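Local coordinates for probable dipeptidase (Pseudomonas aeruginosa, PDB 3B40), which probably hydrolyses dipeptides as a metal-dependent peptidase of the membrane dipeptidase (M19) family, at residues P306-T309 against I310-E313; E251-L254 against I255-S258. The protein carries 11 engineered substitutions. All coordinates share one frame; numbering follows the deposited sequence.

How the interactions relate
Both contacts are local, each made within one unbroken run of eight residues, and interaction 2 precedes interaction 1 along the chain. Their centres lie 36 Å apart and their nearest atoms about 19 Å apart, so neither touches the other. Interaction 2 belongs to the barrel framework, on the helix that links strands 230-235 and 261-265, with its centre 18 Å from the centre of the chain. Interaction 1 sits farther out, at 28 Å, in the loop leading to helix 313-328. A bound cadmium lies about 4 Å from the side chain of K256; the magnesium is about 11 Å from that of W311, too far for direct contact.

Interaction 1 of 2, residues P306-T309 against I310-E313; sequences PIIT and IWPE
The carbonyl oxygen of I308 is gripped twice, by the backbone N-H of W311 and by a water. The N-H of W311 N points to I308 O at 3.1 Å. The water gives one hydrogen to I308 O at 2.8 Å and the other to W311 O at 3.0 Å, bridging the two carbonyls. One residue earlier, I310 N makes a straighter bond to I307 O, 3.0 Å long with 166° at the hydrogen. Together with T309 N to P306 O, these i to i+3 bonds make a short 3-10 helix over 306-310; W311 follows as loop, and P312 then takes the N-cap position of helix 313-328. On this short helix I308 and W311 project to the same flank. I308 CG1 lies beside its own backbone N (chi1 -68°), and this puts it over one face of the indole as a CH-pi contact, 3.8 Å from the centroid of the six-membered ring of W311 and 6° off its normal. I308 CG2 reaches the same ring at W311 CE3, 4.0 Å away. On a more exposed flank I307 CD1 meets I310 CD1 at 3.9 Å, and I310 CG1, set between its backbone N and carbonyl carbon, also packs against I307 O. Helix 313-328 adds two partners to the W311 ring, R315 by a cation-pi contact and Y319 edge-to-face, while T309 OG1 hydrogen-bonds N182 OD1.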
ATOM      1  N   PRO A 306     -10.264   7.395 -20.831  1.00 15.97           N
ATOM      2  CA  PRO A 306      -9.987   6.385 -21.863  1.00 15.38           C
ATOM      3  C   PRO A 306      -9.414   6.945 -23.163  1.00 15.56           C
ATOM      4  O   PRO A 306      -8.482   6.366 -23.711  1.00 14.72           O
ATOM      5  CB  PRO A 306     -11.357   5.726 -22.067  1.00 14.62           C
ATOM      6  CG  PRO A 306     -11.958   5.799 -20.711  1.00 15.71           C
ATOM      7  CD  PRO A 306     -11.601   7.185 -20.241  1.00 15.65           C
ATOM      8  N   ILE A 307      -9.966   8.056 -23.638  1.00 15.75           N
ATOM      9  CA  ILE A 307      -9.494   8.697 -24.884  1.00 16.15           C
ATOM     10  C   ILE A 307      -8.011   9.086 -24.816  1.00 16.20           C
ATOM     11  O   ILE A 307      -7.363   9.199 -25.849  1.00 16.27           O
ATOM     12  CB  ILE A 307     -10.369   9.944 -25.241  1.00 16.79           C
ATOM     13  CG1 ILE A 307     -10.129  10.435 -26.680  1.00 16.76           C
ATOM     14  CG2 ILE A 307     -10.122  11.067 -24.251  1.00 13.91           C
ATOM     15  CD1 ILE A 307     -10.523   9.496 -27.724  1.00 17.14           C
ATOM     16  N   ILE A 308      -7.463   9.240 -23.603  1.00 16.40           N
ATOM     17  CA  ILE A 308      -6.040   9.640 -23.438  1.00 15.58           C
ATOM     18  C   ILE A 308      -5.117   8.631 -24.165  1.00 16.13           C
ATOM     19  O   ILE A 308      -3.995   8.957 -24.555  1.00 16.93           O
ATOM     20  CB  ILE A 308      -5.683   9.852 -21.927  1.00 15.53           C
ATOM     21  CG1 ILE A 308      -6.417  11.094 -21.368  1.00 15.74           C
ATOM     22  CG2 ILE A 308      -4.168   9.935 -21.725  1.00 16.13           C
ATOM     23  CD1 ILE A 308      -6.325  11.293 -19.852  1.00 15.91           C
ATOM     24  N   THR A 309      -5.600   7.422 -24.434  1.00 14.94           N
ATOM     25  CA  THR A 309      -4.745   6.454 -25.144  1.00 14.75           C
ATOM     26  C   THR A 309      -4.278   6.922 -26.548  1.00 14.49           C
ATOM     27  O   THR A 309      -3.216   6.488 -27.029  1.00 13.21           O
ATOM     28  CB  THR A 309      -5.396   5.048 -25.277  1.00 15.06           C
ATOM     29  OG1 THR A 309      -4.407   4.112 -25.759  1.00 14.72           O
ATOM     30  CG2 THR A 309      -6.593   5.072 -26.246  1.00 14.66           C
ATOM     31  N   ILE A 310      -5.051   7.807 -27.184  1.00 14.84           N
ATOM     32  CA  ILE A 310      -4.688   8.327 -28.535  1.00 16.03           C
ATOM     33  C   ILE A 310      -3.776   9.564 -28.534  1.00 16.91           C
ATOM     34  O   ILE A 310      -3.260   9.954 -29.592  1.00 17.00           O
ATOM     35  CB  ILE A 310      -5.928   8.591 -29.460  1.00 15.31           C
ATOM     36  CG1 ILE A 310      -6.722   9.824 -28.987  1.00 17.71           C
ATOM     37  CG2 ILE A 310      -6.851   7.378 -29.461  1.00 14.59           C
ATOM     38  CD1 ILE A 310      -7.621  10.458 -30.067  1.00 16.93           C
ATOM     39  N   TRP A 311      -3.550  10.157 -27.363  1.00 17.62           N
ATOM     40  CA  TRP A 311      -2.669  11.319 -27.221  1.00 18.04           C
ATOM     41  C   TRP A 311      -1.181  11.044 -27.516  1.00 18.83           C
ATOM     42  O   TRP A 311      -0.622  10.018 -27.095  1.00 19.14           O
ATOM     43  CB  TRP A 311      -2.748  11.865 -25.795  1.00 18.62           C
ATOM     44  CG  TRP A 311      -4.031  12.536 -25.435  1.00 17.65           C
ATOM     45  CD1 TRP A 311      -5.181  12.568 -26.172  1.00 17.40           C
ATOM     46  CD2 TRP A 311      -4.304  13.266 -24.232  1.00 19.80           C
ATOM     47  NE1 TRP A 311      -6.148  13.278 -25.504  1.00 17.38           N
ATOM     48  CE2 TRP A 311      -5.630  13.737 -24.323  1.00 19.20           C
ATOM     49  CE3 TRP A 311      -3.544  13.594 -23.096  1.00 20.44           C
ATOM     50  CZ2 TRP A 311      -6.225  14.493 -23.307  1.00 20.48           C
ATOM     51  CZ3 TRP A 311      -4.130  14.359 -22.099  1.00 18.24           C
ATOM     52  CH2 TRP A 311      -5.448  14.794 -22.205  1.00 20.15           C
ATOM     53  N   PRO A 312      -0.505  12.001 -28.176  1.00 19.41           N
ATOM     54  CA  PRO A 312       0.963  11.868 -28.260  1.00 19.98           C
ATOM     55  C   PRO A 312       1.601  11.943 -26.865  1.00 20.09           C
ATOM     56  O   PRO A 312       1.016  12.517 -25.959  1.00 19.63           O
ATOM     57  CB  PRO A 312       1.395  13.069 -29.124  1.00 20.33           C
ATOM     58  CG  PRO A 312       0.116  13.542 -29.854  1.00 19.58           C
ATOM     59  CD  PRO A 312      -1.017  13.201 -28.870  1.00 19.01           C
ATOM     60  N   GLU A 313       2.767  11.332 -26.676  1.00 21.17           N
ATOM     61  CA  GLU A 313       3.403  11.332 -25.335  1.00 23.72           C
ATOM     62  C   GLU A 313       3.584  12.736 -24.762  1.00 23.42           C
ATOM     63  O   GLU A 313       3.333  12.963 -23.577  1.00 23.97           O
ATOM     64  CB  GLU A 313       4.740  10.574 -25.344  1.00 23.70           C
ATOM     65  CG  GLU A 313       4.573   9.093 -25.692  1.00 24.49           C
ATOM     66  CD  GLU A 313       5.900   8.381 -25.960  1.00 25.85           C
ATOM     67  OE1 GLU A 313       6.888   9.067 -26.295  1.00 31.88           O
ATOM     68  OE2 GLU A 313       5.965   7.131 -25.840  1.00 28.23           O
TER
HETATM   69  O   HOH W   1      -1.253   8.511 -24.521  1.00 21.29           O

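Interaction 2 of 2, residues E251-L254 against I255-S258; sequences EMQL and IKDS
K256 runs alongside Q253, one turn further on in helix 249-257, and the two side chains point the same way. K256 CB starts against the backbone, 3.4 Å from both M252 O and Q253 O. With CG anti to the backbone N (chi1 177°) and bends at the torsions beyond it, the chain brings K256 CD beside the amide, 3.6 Å from Q253 OE1. K256 CE follows, 4.1 Å from Q253 OE1, and NZ ends in a weak hydrogen bond to V349 O. Q253, bent at chi2, sends NE2 to K348 O, also weakly, so both side chains reach the C-terminal end of helix 335-349. Beneath them the helix keeps its i to i+4 bonds, including K256 N to M252 O at 2.9 Å and D257 N to Q253 O at 2.8 Å. S258 OG turns back to I255 O, 2.7 Å away and on a lone pair in the carbonyl plane. As the helix of a beta-alpha-beta unit, 249-257 sets M252 and I255 on I262 of strand 261-265, while L254 packs on helix 216-225 and M252 on helix 335-349.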
ATOM      1  N   GLU A 251     -16.726  -5.725  -0.494  1.00 15.42           N
ATOM      2  CA  GLU A 251     -15.323  -6.135  -0.648  1.00 15.59           C
ATOM      3  C   GLU A 251     -14.658  -6.365   0.722  1.00 15.06           C
ATOM      4  O   GLU A 251     -13.950  -7.368   0.932  1.00 15.65           O
ATOM      5  CB  GLU A 251     -14.542  -5.088  -1.458  1.00 14.88           C
ATOM      6  CG  GLU A 251     -14.891  -5.114  -2.942  1.00 17.24           C
ATOM      7  CD  GLU A 251     -14.258  -3.983  -3.740  1.00 16.12           C
ATOM      8  OE1 GLU A 251     -14.535  -2.778  -3.472  1.00 19.87           O
ATOM      9  OE2 GLU A 251     -13.504  -4.296  -4.667  1.00 17.79           O
ATOM     10  N   MET A 252     -14.912  -5.448   1.645  1.00 14.93           N
ATOM     11  CA  MET A 252     -14.503  -5.560   3.056  1.00 14.58           C
ATOM     12  C   MET A 252     -15.036  -6.836   3.712  1.00 14.23           C
ATOM     13  O   MET A 252     -14.304  -7.538   4.418  1.00 13.30           O
ATOM     14  CB  MET A 252     -14.970  -4.323   3.867  1.00 14.72           C
ATOM     15  CG  MET A 252     -14.281  -2.959   3.578  1.00 17.57           C
ATOM     16  SD  MET A 252     -14.944  -1.510   4.559  1.00 16.90           S
ATOM     17  CE  MET A 252     -15.280  -0.521   3.146  1.00 19.08           C
ATOM     18  N   GLN A 253     -16.305  -7.165   3.471  1.00 14.82           N
ATOM     19  CA  GLN A 253     -16.876  -8.389   4.055  1.00 14.06           C
ATOM     20  C   GLN A 253     -16.144  -9.636   3.549  1.00 13.45           C
ATOM     21  O   GLN A 253     -15.900 -10.559   4.307  1.00 12.85           O
ATOM     22  CB  GLN A 253     -18.366  -8.508   3.741  1.00 13.91           C
ATOM     23  CG  GLN A 253     -19.279  -7.616   4.624  1.00 18.16           C
ATOM     24  CD  GLN A 253     -19.057  -7.855   6.120  1.00 22.72           C
ATOM     25  OE1 GLN A 253     -19.322  -8.961   6.631  1.00 23.16           O
ATOM     26  NE2 GLN A 253     -18.562  -6.822   6.825  1.00 21.17           N
ATOM     27  N   LEU A 254     -15.834  -9.664   2.261  1.00 12.78           N
ATOM     28  CA  LEU A 254     -15.061 -10.752   1.682  1.00 12.89           C
ATOM     29  C   LEU A 254     -13.699 -10.962   2.350  1.00 12.80           C
ATOM     30  O   LEU A 254     -13.255 -12.111   2.545  1.00 13.07           O
ATOM     31  CB  LEU A 254     -14.890 -10.553   0.176  1.00 12.78           C
ATOM     32  CG  LEU A 254     -16.161 -10.761  -0.661  1.00 13.99           C
ATOM     33  CD1 LEU A 254     -15.854 -10.529  -2.149  1.00 15.51           C
ATOM     34  CD2 LEU A 254     -16.797 -12.155  -0.445  1.00 11.55           C
ATOM     35  N   ILE A 255     -13.024  -9.857   2.668  1.00 11.96           N
ATOM     36  CA  ILE A 255     -11.697  -9.920   3.270  1.00 12.23           C
ATOM     37  C   ILE A 255     -11.891 -10.411   4.684  1.00 13.41           C
ATOM     38  O   ILE A 255     -11.194 -11.323   5.133  1.00 13.59           O
ATOM     39  CB  ILE A 255     -10.995  -8.518   3.257  1.00 11.47           C
ATOM     40  CG1 ILE A 255     -10.635  -8.104   1.818  1.00 13.13           C
ATOM     41  CG2 ILE A 255      -9.779  -8.498   4.217  1.00 11.04           C
ATOM     42  CD1 ILE A 255     -10.417  -6.568   1.652  1.00 11.59           C
ATOM     43  N   LYS A 256     -12.868  -9.828   5.371  1.00 14.76           N
ATOM     44  CA  LYS A 256     -13.233 -10.243   6.746  1.00 16.55           C
ATOM     45  C   LYS A 256     -13.511 -11.764   6.805  1.00 16.85           C
ATOM     46  O   LYS A 256     -12.977 -12.470   7.661  1.00 15.48           O
ATOM     47  CB  LYS A 256     -14.473  -9.456   7.240  1.00 16.13           C
ATOM     48  CG  LYS A 256     -14.993  -9.860   8.669  1.00 16.72           C
ATOM     49  CD  LYS A 256     -16.525  -9.813   8.710  1.00 22.90           C
ATOM     50  CE  LYS A 256     -17.079  -9.322  10.041  1.00 28.33           C
ATOM     51  NZ  LYS A 256     -16.540 -10.041  11.247  1.00 30.20           N
ATOM     52  N   ASP A 257     -14.341 -12.243   5.878  1.00 18.21           N
ATOM     53  CA  ASP A 257     -14.776 -13.650   5.847  1.00 18.63           C
ATOM     54  C   ASP A 257     -13.638 -14.626   5.587  1.00 18.44           C
ATOM     55  O   ASP A 257     -13.732 -15.785   5.951  1.00 19.18           O
ATOM     56  CB  ASP A 257     -15.852 -13.881   4.795  1.00 19.08           C
ATOM     57  CG  ASP A 257     -17.199 -13.262   5.157  1.00 20.74           C
ATOM     58  OD1 ASP A 257     -17.446 -12.912   6.340  1.00 23.13           O
ATOM     59  OD2 ASP A 257     -18.018 -13.117   4.222  1.00 20.73           O
ATOM     60  N   SER A 258     -12.560 -14.176   4.963  1.00 18.00           N
ATOM     61  CA  SER A 258     -11.367 -15.025   4.821  1.00 16.94           C
ATOM     62  C   SER A 258     -10.593 -15.112   6.127  1.00 17.09           C
ATOM     63  O   SER A 258      -9.674 -15.923   6.231  1.00 16.52           O
ATOM     64  CB  SER A 258     -10.427 -14.490   3.709  1.00 17.28           C
ATOM     65  OG  SER A 258      -9.673 -13.352   4.136  1.00 15.57           O
TER